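Local coordinates for protein 4-carboxymuconolactone decarboxylase (Sinorhizobium meliloti, PDB 4G9Q) that forms an all-helical trimer of the carboxymuconolactone decarboxylase family and may have a peroxiredoxin-like activity, at residues A[37-42]-A[93-98]; A[44-47]-A[53-56]; A[75-80]-A[101-106]; A[191-196]-A[201-206]; A[219-224]-A[261-266]. All coordinates share one frame; numbering follows the deposited sequence.

Interaction 1: A[37-42]-A[93-98]; sequences EGRRFS and LTYYAD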
# COMPACT_ATOMS: atom_id res chain seq x y z
N GLU A 37 -28.55 1.77 2.45
CA GLU A 37 -28.62 2.98 1.62
C GLU A 37 -27.42 3.92 1.77
O GLU A 37 -27.17 4.75 0.89
CB GLU A 37 -29.91 3.75 1.91
CG GLU A 37 -31.13 3.23 1.16
CD GLU A 37 -32.32 4.17 1.22
OE1 GLU A 37 -32.23 5.23 1.89
OE2 GLU A 37 -33.35 3.86 0.58
N GLY A 38 -26.68 3.78 2.87
CA GLY A 38 -25.51 4.62 3.13
C GLY A 38 -24.22 4.14 2.47
O GLY A 38 -23.19 4.81 2.56
N ARG A 39 -24.29 2.98 1.82
CA ARG A 39 -23.13 2.39 1.14
C ARG A 39 -22.75 3.15 -0.12
O ARG A 39 -23.62 3.70 -0.81
CB ARG A 39 -23.42 0.93 0.78
CG ARG A 39 -23.38 -0.03 1.96
CD ARG A 39 -24.05 -1.37 1.63
NE ARG A 39 -23.71 -1.86 0.29
CZ ARG A 39 -23.83 -3.13 -0.11
NH1 ARG A 39 -24.27 -4.07 0.73
NH2 ARG A 39 -23.50 -3.46 -1.35
N ARG A 40 -21.46 3.17 -0.43
CA ARG A 40 -20.95 3.77 -1.66
C ARG A 40 -21.58 3.09 -2.88
O ARG A 40 -22.12 3.76 -3.76
CB ARG A 40 -19.42 3.67 -1.71
CG ARG A 40 -18.75 4.28 -2.95
CD ARG A 40 -18.80 5.81 -2.95
NE ARG A 40 -18.14 6.40 -1.78
CZ ARG A 40 -17.86 7.69 -1.65
NH1 ARG A 40 -18.18 8.55 -2.61
NH2 ARG A 40 -17.26 8.13 -0.55
N PHE A 41 -21.51 1.76 -2.91
CA PHE A 41 -22.15 0.97 -3.95
C PHE A 41 -23.30 0.15 -3.38
O PHE A 41 -23.15 -0.52 -2.35
CB PHE A 41 -21.13 0.05 -4.65
CG PHE A 41 -20.02 0.78 -5.34
CD1 PHE A 41 -20.27 1.58 -6.46
CD2 PHE A 41 -18.71 0.67 -4.88
CE1 PHE A 41 -19.24 2.25 -7.10
CE2 PHE A 41 -17.67 1.34 -5.52
CZ PHE A 41 -17.93 2.13 -6.62
N SER A 42 -24.45 0.22 -4.05
CA SER A 42 -25.65 -0.50 -3.64
C SER A 42 -25.50 -2.00 -3.88
O SER A 42 -24.69 -2.41 -4.70
CB SER A 42 -26.85 0.03 -4.42
OG SER A 42 -26.77 -0.35 -5.79
N LEU A 93 -15.25 5.44 4.37
CA LEU A 93 -15.37 6.01 5.70
C LEU A 93 -16.68 6.72 5.99
O LEU A 93 -17.10 6.77 7.13
CB LEU A 93 -14.21 6.98 5.98
CG LEU A 93 -13.17 6.72 7.07
CD1 LEU A 93 -13.01 5.27 7.49
CD2 LEU A 93 -11.84 7.33 6.63
N THR A 94 -17.32 7.27 4.97
CA THR A 94 -18.62 7.92 5.18
C THR A 94 -19.58 6.91 5.80
O THR A 94 -20.21 7.18 6.84
CB THR A 94 -19.18 8.53 3.89
OG1 THR A 94 -18.21 9.40 3.31
CG2 THR A 94 -20.44 9.34 4.18
N TYR A 95 -19.67 5.73 5.19
CA TYR A 95 -20.51 4.66 5.72
C TYR A 95 -19.97 4.14 7.05
O TYR A 95 -20.71 4.03 8.03
CB TYR A 95 -20.64 3.52 4.71
CG TYR A 95 -21.35 2.31 5.27
CD1 TYR A 95 -22.74 2.26 5.34
CD2 TYR A 95 -20.62 1.22 5.76
CE1 TYR A 95 -23.39 1.15 5.87
CE2 TYR A 95 -21.26 0.12 6.29
CZ TYR A 95 -22.64 0.09 6.35
OH TYR A 95 -23.27 -1.01 6.88
N TYR A 96 -18.67 3.84 7.10
CA TYR A 96 -18.11 3.19 8.28
C TYR A 96 -18.00 4.10 9.51
O TYR A 96 -18.13 3.62 10.63
CB TYR A 96 -16.80 2.46 7.97
CG TYR A 96 -17.07 1.07 7.42
CD1 TYR A 96 -17.51 0.05 8.25
CD2 TYR A 96 -16.91 0.80 6.06
CE1 TYR A 96 -17.78 -1.22 7.75
CE2 TYR A 96 -17.18 -0.46 5.55
CZ TYR A 96 -17.61 -1.47 6.40
OH TYR A 96 -17.87 -2.72 5.89
N ALA A 97 -17.78 5.39 9.29
CA ALA A 97 -17.77 6.35 10.40
C ALA A 97 -19.17 6.53 10.96
O ALA A 97 -19.35 6.62 12.17
CB ALA A 97 -17.17 7.70 9.97
N ASP A 98 -20.17 6.58 10.07
CA ASP A 98 -21.57 6.64 10.51
C ASP A 98 -21.91 5.41 11.35
O ASP A 98 -22.51 5.53 12.42
CB ASP A 98 -22.52 6.73 9.31
CG ASP A 98 -23.98 6.75 9.73
OD1 ASP A 98 -24.47 7.83 10.12
OD2 ASP A 98 -24.64 5.69 9.67
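The ring of Tyr95 carries Arg39 CG over one face, a CH-pi contact 4.3 Å from the ring centroid and displaced toward the rim, while Tyr96 CD2 of the same helix lies in plane at its edge. Gly38 comes close to Tyr95, its O 3.6 Å from Tyr95 CB; a side chain at Gly38 would point at the ring, and glycine lets the backbone come this near. Arg39 and Tyr95 run side by side, and a bend at chi3 (42°) turns the guanidinium back onto its own loop. There Arg39 NE and NH2 both grip Phe41 O in the guanidinium plane, NE at 3.0 Å. NH1 bonds Gln33, NH2 has Glu54 as a second partner, and Tyr95 OH reaches Pro34 O. An alanine here, in place of the arginine, is likely to uncover the tyrosine face and leave Phe41 O without its two donors. At this surface contact, where no hydrogen bond joins the two segments, arginine suits its place doubly: its CG packs on the Tyr95 face, and the charged end ties the N-terminal loop together.

Interaction 2: A[44-47]-A[53-56]; sequences DQVR and LEQY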
# COMPACT_ATOMS: atom_id res chain seq x y z
N ASP A 44 -27.45 -3.79 -5.60
CA ASP A 44 -27.67 -3.91 -7.05
C ASP A 44 -26.39 -3.71 -7.84
O ASP A 44 -26.10 -4.46 -8.78
CB ASP A 44 -28.72 -2.91 -7.53
CG ASP A 44 -30.15 -3.40 -7.33
OD1 ASP A 44 -30.34 -4.57 -6.93
OD2 ASP A 44 -31.08 -2.60 -7.58
N GLN A 45 -25.62 -2.68 -7.47
CA GLN A 45 -24.36 -2.37 -8.15
C GLN A 45 -23.33 -3.48 -7.95
O GLN A 45 -22.65 -3.87 -8.89
CB GLN A 45 -23.81 -1.02 -7.67
CG GLN A 45 -24.49 0.18 -8.31
CD GLN A 45 -23.99 1.49 -7.74
OE1 GLN A 45 -24.03 1.72 -6.53
NE2 GLN A 45 -23.52 2.37 -8.61
N VAL A 46 -23.21 -3.97 -6.72
CA VAL A 46 -22.27 -5.06 -6.43
C VAL A 46 -22.67 -6.31 -7.23
O VAL A 46 -21.82 -7.00 -7.79
CB VAL A 46 -22.20 -5.39 -4.93
CG1 VAL A 46 -21.18 -6.51 -4.67
CG2 VAL A 46 -21.82 -4.15 -4.14
N ARG A 47 -23.97 -6.58 -7.28
CA ARG A 47 -24.48 -7.73 -8.03
C ARG A 47 -24.28 -7.61 -9.55
O ARG A 47 -24.33 -8.61 -10.26
CB ARG A 47 -25.95 -7.98 -7.69
CG ARG A 47 -26.16 -8.63 -6.34
CD ARG A 47 -27.61 -9.08 -6.15
NE ARG A 47 -28.52 -7.94 -6.02
CZ ARG A 47 -29.02 -7.50 -4.87
NH1 ARG A 47 -28.71 -8.10 -3.72
NH2 ARG A 47 -29.84 -6.46 -4.87
N LEU A 53 -19.96 -11.91 -4.18
CA LEU A 53 -19.37 -10.99 -3.21
C LEU A 53 -20.45 -10.36 -2.33
O LEU A 53 -20.27 -10.23 -1.12
CB LEU A 53 -18.53 -9.92 -3.91
CG LEU A 53 -17.83 -8.88 -3.01
CD1 LEU A 53 -16.99 -9.53 -1.92
CD2 LEU A 53 -17.01 -7.93 -3.85
N GLU A 54 -21.56 -9.96 -2.95
CA GLU A 54 -22.66 -9.36 -2.18
C GLU A 54 -23.21 -10.35 -1.17
O GLU A 54 -23.44 -9.99 -0.01
CB GLU A 54 -23.77 -8.86 -3.10
CG GLU A 54 -24.90 -8.11 -2.35
CD GLU A 54 -24.42 -6.92 -1.54
OE1 GLU A 54 -23.41 -6.29 -1.92
OE2 GLU A 54 -25.06 -6.60 -0.51
N GLN A 55 -23.41 -11.59 -1.60
CA GLN A 55 -23.89 -12.65 -0.71
C GLN A 55 -22.94 -12.86 0.47
O GLN A 55 -23.37 -12.94 1.62
CB GLN A 55 -24.08 -13.95 -1.47
CG GLN A 55 -24.80 -15.02 -0.68
CD GLN A 55 -26.29 -14.86 -0.75
OE1 GLN A 55 -26.87 -13.94 -0.16
NE2 GLN A 55 -26.94 -15.75 -1.49
N TYR A 56 -21.64 -12.96 0.16
CA TYR A 56 -20.62 -13.13 1.19
C TYR A 56 -20.59 -11.95 2.17
O TYR A 56 -20.41 -12.15 3.38
CB TYR A 56 -19.23 -13.31 0.57
CG TYR A 56 -18.95 -14.67 -0.05
CD1 TYR A 56 -19.47 -15.85 0.49
CD2 TYR A 56 -18.12 -14.77 -1.17
CE1 TYR A 56 -19.17 -17.09 -0.07
CE2 TYR A 56 -17.82 -16.01 -1.73
CZ TYR A 56 -18.35 -17.16 -1.19
OH TYR A 56 -18.05 -18.38 -1.75
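Glu54 lies across Val46 at about a right angle, and each part of its chain has a different neighbour. Glu54 CB packs against the two residues of helix 43-47 that face it, 3.8 Å from Val46 CG1 and 4.0 Å from Arg47 CG. The next carbon, Glu54 CG, stands 4.0 Å from Arg47 NH1. A bend at chi2 (57°) then brings the carboxylate to the valine, where Glu54 OE1 sits 3.4 Å from Val46 CB and close to both of its methyls. That oxygen is paid for by a salt bridge to Arg39, from the loop leading into helix 43-47. Arg47, although near, spends its charge on its own helix: Arg47 NH2 bonds Asp44 OD1 at 2.8 Å, and its guanidinium stands 82° from the plane of the Glu54 carboxylate. Leu53 completes the apolar side, its CB 4.4 Å from Val46 CG1. The short helix 43-47 and the start of helix 51-65 thus meet at a corner, and a second subunit packs on it, with its Met127 against Val46 and its Ala118 against Leu53. Valine suits the buried side because it is compact and branched, while glutamate can lay its methylenes on its neighbours and still take a cation. The nearby Arg39 would probably keep this buried carboxylate ionised.

Interaction 3: A[75-80]-A[101-106]; sequences DRSLVT and LENGVK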
# COMPACT_ATOMS: atom_id res chain seq x y z
N ASP A 75 -15.76 -1.76 19.37
CA ASP A 75 -14.34 -2.02 19.13
C ASP A 75 -14.09 -2.41 17.68
O ASP A 75 -13.10 -1.99 17.09
CB ASP A 75 -13.80 -3.11 20.06
CG ASP A 75 -13.64 -2.65 21.49
OD1 ASP A 75 -13.46 -1.43 21.72
OD2 ASP A 75 -13.69 -3.50 22.40
N ARG A 76 -14.99 -3.20 17.10
CA ARG A 76 -14.88 -3.56 15.68
C ARG A 76 -14.94 -2.33 14.78
O ARG A 76 -14.23 -2.25 13.78
CB ARG A 76 -15.95 -4.58 15.28
CG ARG A 76 -15.63 -5.98 15.76
CD ARG A 76 -16.70 -7.00 15.36
NE ARG A 76 -16.50 -8.21 16.16
CZ ARG A 76 -15.68 -9.20 15.83
NH1 ARG A 76 -14.98 -9.16 14.70
NH2 ARG A 76 -15.56 -10.24 16.65
N SER A 77 -15.77 -1.36 15.15
CA SER A 77 -15.84 -0.10 14.40
C SER A 77 -14.51 0.66 14.45
O SER A 77 -14.06 1.17 13.42
CB SER A 77 -16.99 0.77 14.90
OG SER A 77 -18.24 0.28 14.43
N LEU A 78 -13.88 0.74 15.62
CA LEU A 78 -12.57 1.37 15.74
C LEU A 78 -11.51 0.67 14.90
O LEU A 78 -10.72 1.32 14.22
CB LEU A 78 -12.12 1.43 17.21
CG LEU A 78 -12.71 2.56 18.06
CD1 LEU A 78 -12.37 2.31 19.52
CD2 LEU A 78 -12.22 3.93 17.60
N VAL A 79 -11.51 -0.66 14.95
CA VAL A 79 -10.58 -1.48 14.16
C VAL A 79 -10.78 -1.26 12.66
O VAL A 79 -9.82 -1.14 11.90
CB VAL A 79 -10.74 -2.98 14.51
CG1 VAL A 79 -10.00 -3.87 13.52
CG2 VAL A 79 -10.24 -3.24 15.93
N THR A 80 -12.05 -1.20 12.25
CA THR A 80 -12.39 -1.03 10.84
C THR A 80 -11.99 0.36 10.33
O THR A 80 -11.38 0.48 9.26
CB THR A 80 -13.89 -1.28 10.59
OG1 THR A 80 -14.24 -2.57 11.13
CG2 THR A 80 -14.21 -1.26 9.09
N LEU A 101 -20.38 5.62 14.85
CA LEU A 101 -21.18 6.49 15.71
C LEU A 101 -22.42 5.76 16.22
O LEU A 101 -22.75 5.84 17.41
CB LEU A 101 -21.56 7.77 14.97
CG LEU A 101 -20.41 8.71 14.59
CD1 LEU A 101 -20.88 9.76 13.60
CD2 LEU A 101 -19.81 9.37 15.83
N GLU A 102 -23.10 5.04 15.33
CA GLU A 102 -24.24 4.20 15.70
C GLU A 102 -23.84 3.13 16.73
O GLU A 102 -24.60 2.82 17.66
CB GLU A 102 -24.86 3.56 14.46
CG GLU A 102 -26.24 2.94 14.66
CD GLU A 102 -27.35 3.97 14.88
OE1 GLU A 102 -27.16 5.16 14.54
OE2 GLU A 102 -28.42 3.57 15.39
N ASN A 103 -22.63 2.59 16.57
CA ASN A 103 -22.10 1.56 17.47
C ASN A 103 -21.53 2.09 18.80
O ASN A 103 -21.06 1.31 19.63
CB ASN A 103 -21.05 0.72 16.75
CG ASN A 103 -21.65 -0.16 15.67
OD1 ASN A 103 -22.86 -0.40 15.65
ND2 ASN A 103 -20.81 -0.65 14.77
N GLY A 104 -21.57 3.41 18.97
CA GLY A 104 -21.20 4.02 20.24
C GLY A 104 -19.79 4.55 20.34
O GLY A 104 -19.34 4.93 21.43
N VAL A 105 -19.07 4.58 19.22
CA VAL A 105 -17.80 5.30 19.16
C VAL A 105 -18.13 6.79 19.20
O VAL A 105 -19.01 7.26 18.47
CB VAL A 105 -16.98 4.98 17.88
CG1 VAL A 105 -15.65 5.73 17.88
CG2 VAL A 105 -16.72 3.47 17.76
N LYS A 106 -17.46 7.53 20.09
CA LYS A 106 -17.70 8.96 20.23
C LYS A 106 -17.09 9.73 19.06
O LYS A 106 -16.05 9.32 18.53
CB LYS A 106 -17.08 9.48 21.53
CG LYS A 106 -17.68 8.88 22.80
CD LYS A 106 -16.93 9.41 24.01
CE LYS A 106 -17.41 8.78 25.30
NZ LYS A 106 -16.65 9.36 26.45
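With chi1 of -75° in Ser77 and -69° in Asn103, OG and CG each lie beside their own backbone N, and the two polar groups meet between helix 73-86 and the C-terminal end of helix 93-102. That end is a Schellman motif: Gly104 leaves the helix with positive phi, a conformation in which a CB would be jammed against the preceding carbonyl O, so glycine suits it. The turn carries the chain to Val105 and on into helix 107-120, so that three successive helices of the all-helical fold come together here. Val105 fills the apolar half of the contact. Val105 CG2 approaches Ser77 CB at 3.9 Å, and Val105 CG1 meets Leu78 CD2 at the same distance, the leucine and valine crossing obliquely. Ile110 backs Val105 and Thr113 backs Leu78, both from helix 107-120. A serine is small enough to let the loop close in, yet polar enough to receive the asparagine amide; its OG also bonds Arg73 O, one turn back in its helix. The amide comes to OG almost in its own plane, Asn103 ND2 donating to Ser77 OG at 2.8 Å with an N-H...O angle of 160°.

Interaction 4: A[191-196]-A[201-206]; sequences DLWLRP and RDRSLV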
# COMPACT_ATOMS: atom_id res chain seq x y z
N ASP A 191 3.66 13.25 24.18
CA ASP A 191 2.48 14.02 23.78
C ASP A 191 1.36 13.14 23.25
O ASP A 191 0.39 12.87 23.96
CB ASP A 191 2.82 15.14 22.78
CG ASP A 191 1.59 15.92 22.33
OD1 ASP A 191 0.58 15.94 23.08
OD2 ASP A 191 1.61 16.51 21.22
N LEU A 192 1.48 12.67 22.00
CA LEU A 192 0.42 11.90 21.34
C LEU A 192 -0.15 10.78 22.22
O LEU A 192 -1.37 10.68 22.37
CB LEU A 192 0.90 11.34 19.98
CG LEU A 192 -0.13 10.61 19.10
CD1 LEU A 192 -1.23 11.54 18.62
CD2 LEU A 192 0.57 9.94 17.92
N TRP A 193 0.73 9.98 22.82
CA TRP A 193 0.32 8.82 23.61
C TRP A 193 -0.30 9.19 24.95
O TRP A 193 -0.96 8.36 25.58
CB TRP A 193 1.49 7.84 23.79
CG TRP A 193 1.67 6.99 22.57
CD1 TRP A 193 2.57 7.18 21.56
CD2 TRP A 193 0.91 5.84 22.22
NE1 TRP A 193 2.41 6.20 20.60
CE2 TRP A 193 1.40 5.37 20.98
CE3 TRP A 193 -0.14 5.14 22.84
CZ2 TRP A 193 0.87 4.23 20.34
CZ3 TRP A 193 -0.67 4.01 22.20
CH2 TRP A 193 -0.15 3.57 20.97
N LEU A 194 -0.11 10.44 25.36
CA LEU A 194 -0.70 10.95 26.61
C LEU A 194 -1.97 11.78 26.38
O LEU A 194 -2.60 12.23 27.34
CB LEU A 194 0.35 11.77 27.37
CG LEU A 194 1.69 11.07 27.62
CD1 LEU A 194 2.66 12.02 28.31
CD2 LEU A 194 1.51 9.76 28.41
N ARG A 195 -2.34 11.98 25.12
CA ARG A 195 -3.57 12.70 24.82
C ARG A 195 -4.78 11.89 25.30
O ARG A 195 -4.89 10.70 25.01
CB ARG A 195 -3.65 13.03 23.32
CG ARG A 195 -2.69 14.15 22.89
CD ARG A 195 -2.66 14.31 21.37
NE ARG A 195 -4.00 14.56 20.83
CZ ARG A 195 -4.58 15.76 20.74
NH1 ARG A 195 -3.93 16.85 21.13
NH2 ARG A 195 -5.80 15.86 20.24
N PRO A 196 -5.69 12.53 26.06
CA PRO A 196 -6.76 11.75 26.71
C PRO A 196 -7.95 11.36 25.82
O PRO A 196 -8.80 10.57 26.25
CB PRO A 196 -7.23 12.68 27.84
CG PRO A 196 -6.95 14.06 27.32
CD PRO A 196 -5.64 13.92 26.56
N ARG A 201 -5.87 1.98 26.03
CA ARG A 201 -6.30 0.72 25.42
C ARG A 201 -6.77 0.91 23.98
O ARG A 201 -6.41 0.13 23.09
CB ARG A 201 -7.42 0.09 26.25
CG ARG A 201 -7.96 -1.20 25.66
CD ARG A 201 -9.45 -1.25 25.86
NE ARG A 201 -10.06 -2.49 25.38
CZ ARG A 201 -10.90 -2.58 24.35
NH1 ARG A 201 -11.24 -1.50 23.66
NH2 ARG A 201 -11.41 -3.76 24.03
N ASP A 202 -7.59 1.94 23.77
CA ASP A 202 -8.16 2.23 22.46
C ASP A 202 -7.13 2.80 21.48
O ASP A 202 -7.17 2.51 20.29
CB ASP A 202 -9.35 3.18 22.59
CG ASP A 202 -10.49 2.57 23.37
OD1 ASP A 202 -10.77 1.36 23.18
OD2 ASP A 202 -11.13 3.29 24.17
N ARG A 203 -6.20 3.61 21.99
CA ARG A 203 -5.12 4.13 21.16
C ARG A 203 -4.21 2.98 20.68
O ARG A 203 -3.80 2.95 19.53
CB ARG A 203 -4.31 5.20 21.89
CG ARG A 203 -3.42 6.03 20.97
CD ARG A 203 -2.68 7.13 21.73
NE ARG A 203 -3.59 8.13 22.29
CZ ARG A 203 -4.08 9.18 21.62
NH1 ARG A 203 -3.76 9.38 20.35
NH2 ARG A 203 -4.90 10.02 22.24
N SER A 204 -3.94 2.04 21.58
CA SER A 204 -3.18 0.85 21.22
C SER A 204 -3.96 -0.02 20.23
O SER A 204 -3.37 -0.57 19.29
CB SER A 204 -2.81 0.05 22.47
OG SER A 204 -1.79 0.72 23.20
N LEU A 205 -5.27 -0.14 20.45
CA LEU A 205 -6.14 -0.88 19.54
C LEU A 205 -6.06 -0.34 18.11
O LEU A 205 -5.86 -1.10 17.16
CB LEU A 205 -7.59 -0.87 20.04
CG LEU A 205 -8.64 -1.58 19.18
CD1 LEU A 205 -8.30 -3.06 19.03
CD2 LEU A 205 -10.04 -1.41 19.77
N VAL A 206 -6.22 0.97 17.95
CA VAL A 206 -6.16 1.57 16.61
C VAL A 206 -4.76 1.43 15.99
O VAL A 206 -4.64 1.22 14.78
CB VAL A 206 -6.67 3.04 16.56
CG1 VAL A 206 -8.17 3.11 16.85
CG2 VAL A 206 -5.91 3.95 17.50
O HOH W 1 -4.13 7.69 25.05
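Leu192 to Arg195 form a type I beta turn as the chain leaves helix 178-192, and Arg203, one turn into the facing helix 200-213, reaches back into it; the closest CA atoms, of Trp193 and Arg203, are 7.6 Å apart. The turn presents the carbonyls of Leu192 and Arg195 to the arginine. Arg203 leaves its helix extended, with CG opposite the backbone N (chi1 -165°), and its CD rides over one face of the Trp193 ring, 3.4 Å from Trp193 CE3. CG adds a CH-pi contact to the six-membered ring, and Ser204 OG lies 3.6 Å from Trp193 CZ3. Bent at chi3, the guanidinium then stands 70° from the indole plane. Leu192 O sits over its centre, 3.2 Å from Arg203 CZ, where no N-H points at it. Arg203 NH2 instead bonds Arg195 O at 2.9 Å, from above the carbonyl plane, while a water accepts from Arg203 NE at 2.8 Å. Arg203 NH2 and Arg195 NE share Glu112 of helix 107-120, so the like charges gather round one carboxylate. Trp193 NE1 bonds Tyr120 OH, and His116 meets the indole edge-to-face. Arginine suits a buried place that needs both a long apolar stem and several donors; tryptophan offers the broad face for that stem. The motif is a type I turn at the end of one helix, clasped by an arginine of the next, within the second carboxymuconolactone decarboxylase family region.

Interaction 5: A[219-224]-A[261-266]; sequences QITFHL and KAVFEK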
# COMPACT_ATOMS: atom_id res chain seq x y z
N GLN A 219 6.66 -3.71 13.95
CA GLN A 219 6.27 -2.82 15.04
C GLN A 219 5.15 -3.40 15.90
O GLN A 219 4.78 -2.81 16.91
CB GLN A 219 5.87 -1.44 14.50
CG GLN A 219 7.05 -0.52 14.15
CD GLN A 219 7.65 -0.79 12.78
OE1 GLN A 219 6.99 -1.33 11.90
NE2 GLN A 219 8.91 -0.41 12.60
N ILE A 220 4.63 -4.56 15.51
CA ILE A 220 3.52 -5.18 16.23
C ILE A 220 3.92 -5.69 17.63
O ILE A 220 3.14 -5.58 18.57
CB ILE A 220 2.84 -6.32 15.40
CG1 ILE A 220 2.19 -5.73 14.15
CG2 ILE A 220 1.80 -7.06 16.23
CD1 ILE A 220 1.60 -6.76 13.20
N THR A 221 5.13 -6.22 17.77
CA THR A 221 5.57 -6.74 19.08
C THR A 221 5.42 -5.67 20.16
O THR A 221 4.75 -5.88 21.18
CB THR A 221 7.00 -7.32 19.04
OG1 THR A 221 7.02 -8.47 18.18
CG2 THR A 221 7.47 -7.74 20.43
N PHE A 222 6.03 -4.50 19.93
CA PHE A 222 5.96 -3.40 20.89
C PHE A 222 4.51 -3.00 21.17
O PHE A 222 4.10 -2.89 22.33
CB PHE A 222 6.77 -2.20 20.38
CG PHE A 222 6.77 -1.03 21.32
CD1 PHE A 222 7.70 -0.94 22.35
CD2 PHE A 222 5.83 -0.01 21.18
CE1 PHE A 222 7.70 0.15 23.22
CE2 PHE A 222 5.81 1.08 22.05
CZ PHE A 222 6.75 1.16 23.07
N HIS A 223 3.73 -2.78 20.11
CA HIS A 223 2.39 -2.24 20.28
C HIS A 223 1.35 -3.23 20.78
O HIS A 223 0.39 -2.83 21.44
CB HIS A 223 1.96 -1.45 19.05
CG HIS A 223 2.68 -0.15 18.91
ND1 HIS A 223 2.41 0.94 19.72
CD2 HIS A 223 3.72 0.22 18.13
CE1 HIS A 223 3.23 1.93 19.41
NE2 HIS A 223 4.04 1.52 18.45
N LEU A 224 1.53 -4.51 20.48
CA LEU A 224 0.65 -5.54 21.02
C LEU A 224 0.90 -5.73 22.52
O LEU A 224 -0.05 -5.84 23.30
CB LEU A 224 0.77 -6.86 20.27
CG LEU A 224 -0.08 -8.03 20.79
CD1 LEU A 224 -1.57 -7.70 20.77
CD2 LEU A 224 0.21 -9.28 19.98
N LYS A 261 1.59 -14.87 18.47
CA LYS A 261 1.94 -16.11 19.18
C LYS A 261 3.16 -15.90 20.09
O LYS A 261 3.15 -16.31 21.25
CB LYS A 261 2.22 -17.25 18.19
CG LYS A 261 2.52 -18.59 18.87
CD LYS A 261 2.68 -19.70 17.85
CE LYS A 261 2.84 -21.04 18.56
NZ LYS A 261 3.06 -22.14 17.59
N ALA A 262 4.19 -15.26 19.54
CA ALA A 262 5.43 -15.02 20.27
C ALA A 262 5.18 -14.11 21.47
O ALA A 262 5.72 -14.35 22.56
CB ALA A 262 6.47 -14.42 19.35
N VAL A 263 4.36 -13.08 21.28
CA VAL A 263 3.99 -12.17 22.36
C VAL A 263 3.24 -12.91 23.47
O VAL A 263 3.60 -12.80 24.64
CB VAL A 263 3.16 -10.96 21.85
CG1 VAL A 263 2.56 -10.18 23.01
CG2 VAL A 263 4.03 -10.04 20.99
N PHE A 264 2.23 -13.68 23.10
CA PHE A 264 1.44 -14.42 24.10
C PHE A 264 2.32 -15.37 24.90
O PHE A 264 2.19 -15.48 26.13
CB PHE A 264 0.28 -15.20 23.45
CG PHE A 264 -0.73 -14.33 22.72
CD1 PHE A 264 -0.92 -13.00 23.06
CD2 PHE A 264 -1.52 -14.89 21.71
CE1 PHE A 264 -1.87 -12.22 22.38
CE2 PHE A 264 -2.48 -14.13 21.04
CZ PHE A 264 -2.65 -12.79 21.37
N GLU A 265 3.23 -16.05 24.21
CA GLU A 265 4.11 -17.02 24.86
C GLU A 265 5.12 -16.34 25.78
O GLU A 265 5.41 -16.84 26.87
CB GLU A 265 4.82 -17.90 23.82
CG GLU A 265 3.87 -18.86 23.12
CD GLU A 265 4.58 -19.86 22.22
OE1 GLU A 265 5.80 -19.73 22.00
OE2 GLU A 265 3.89 -20.78 21.74
N LYS A 266 5.64 -15.20 25.34
CA LYS A 266 6.61 -14.44 26.12
C LYS A 266 6.01 -13.92 27.43
O LYS A 266 6.70 -13.91 28.46
CB LYS A 266 7.22 -13.30 25.30
CG LYS A 266 8.23 -12.43 26.04
CD LYS A 266 9.65 -12.90 25.83
CE LYS A 266 10.64 -11.90 26.42
NZ LYS A 266 12.03 -12.40 26.34
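Val263 packs against Leu224 and Thr221 of the neighbouring helix, and the contact is wholly apolar. Leu224 CD2 lies 3.9 Å from Val263 CB and touches both valine methyls, the two side chains crossing at a slant. Val263 CG2 also comes 4.1 Å from Thr221 CA and 4.2 Å from Thr221 CG2. A branched valine is short enough to let the helices approach and wide enough to touch both partners. A glycine here would probably open a gap beside Leu224 CD2 and leave that leucine freer to turn. With CG anti to its own N (chi1 178°), Leu224 directs CD2 into this site, where Leu224 CD2 also reaches Phe264 CE1 at 4.3 Å; threonine suits the exposed border, giving a methyl to the contact. Further out, Asn225 and Leu228 extend the surface that holds Val263, and Ala260 and Ala237 border Leu224. Val176 of a second subunit packs on Phe264, so Phe264 also takes part in the contact between subunits. The short axes of 220-224 and 261-266 pass 10.1 Å apart at a crossing angle of -49°, an inclined helix-helix packing that lays the C-terminal helix against helix 220-229 in this all-helical fold.

In the fold
Interactions 3 and 4 are buried and closest to the chain's centre; interaction 5 is buried farther out, and interaction 2 is peripheral yet buried, a second subunit packing on it, whereas interaction 1 lies at the surface. Interactions 1 and 2 form one neighbourhood, joined through Arg39 and Glu54, with 44-47 and 53-56 nested inside the loop that interaction 1 closes. Interactions 1 and 3 share helix 93-102, and Tyr96 packs on Thr80 between them. Interactions 3 and 4 link the two family regions through Asp75 and Arg201; interaction 4 meets interaction 5 where Trp193 touches His223. Arginine stems and charges serve interactions 1, 2 and 4, an amide-hydroxyl bond beside valine-leucine packing interaction 3, and purely apolar packing interaction 5.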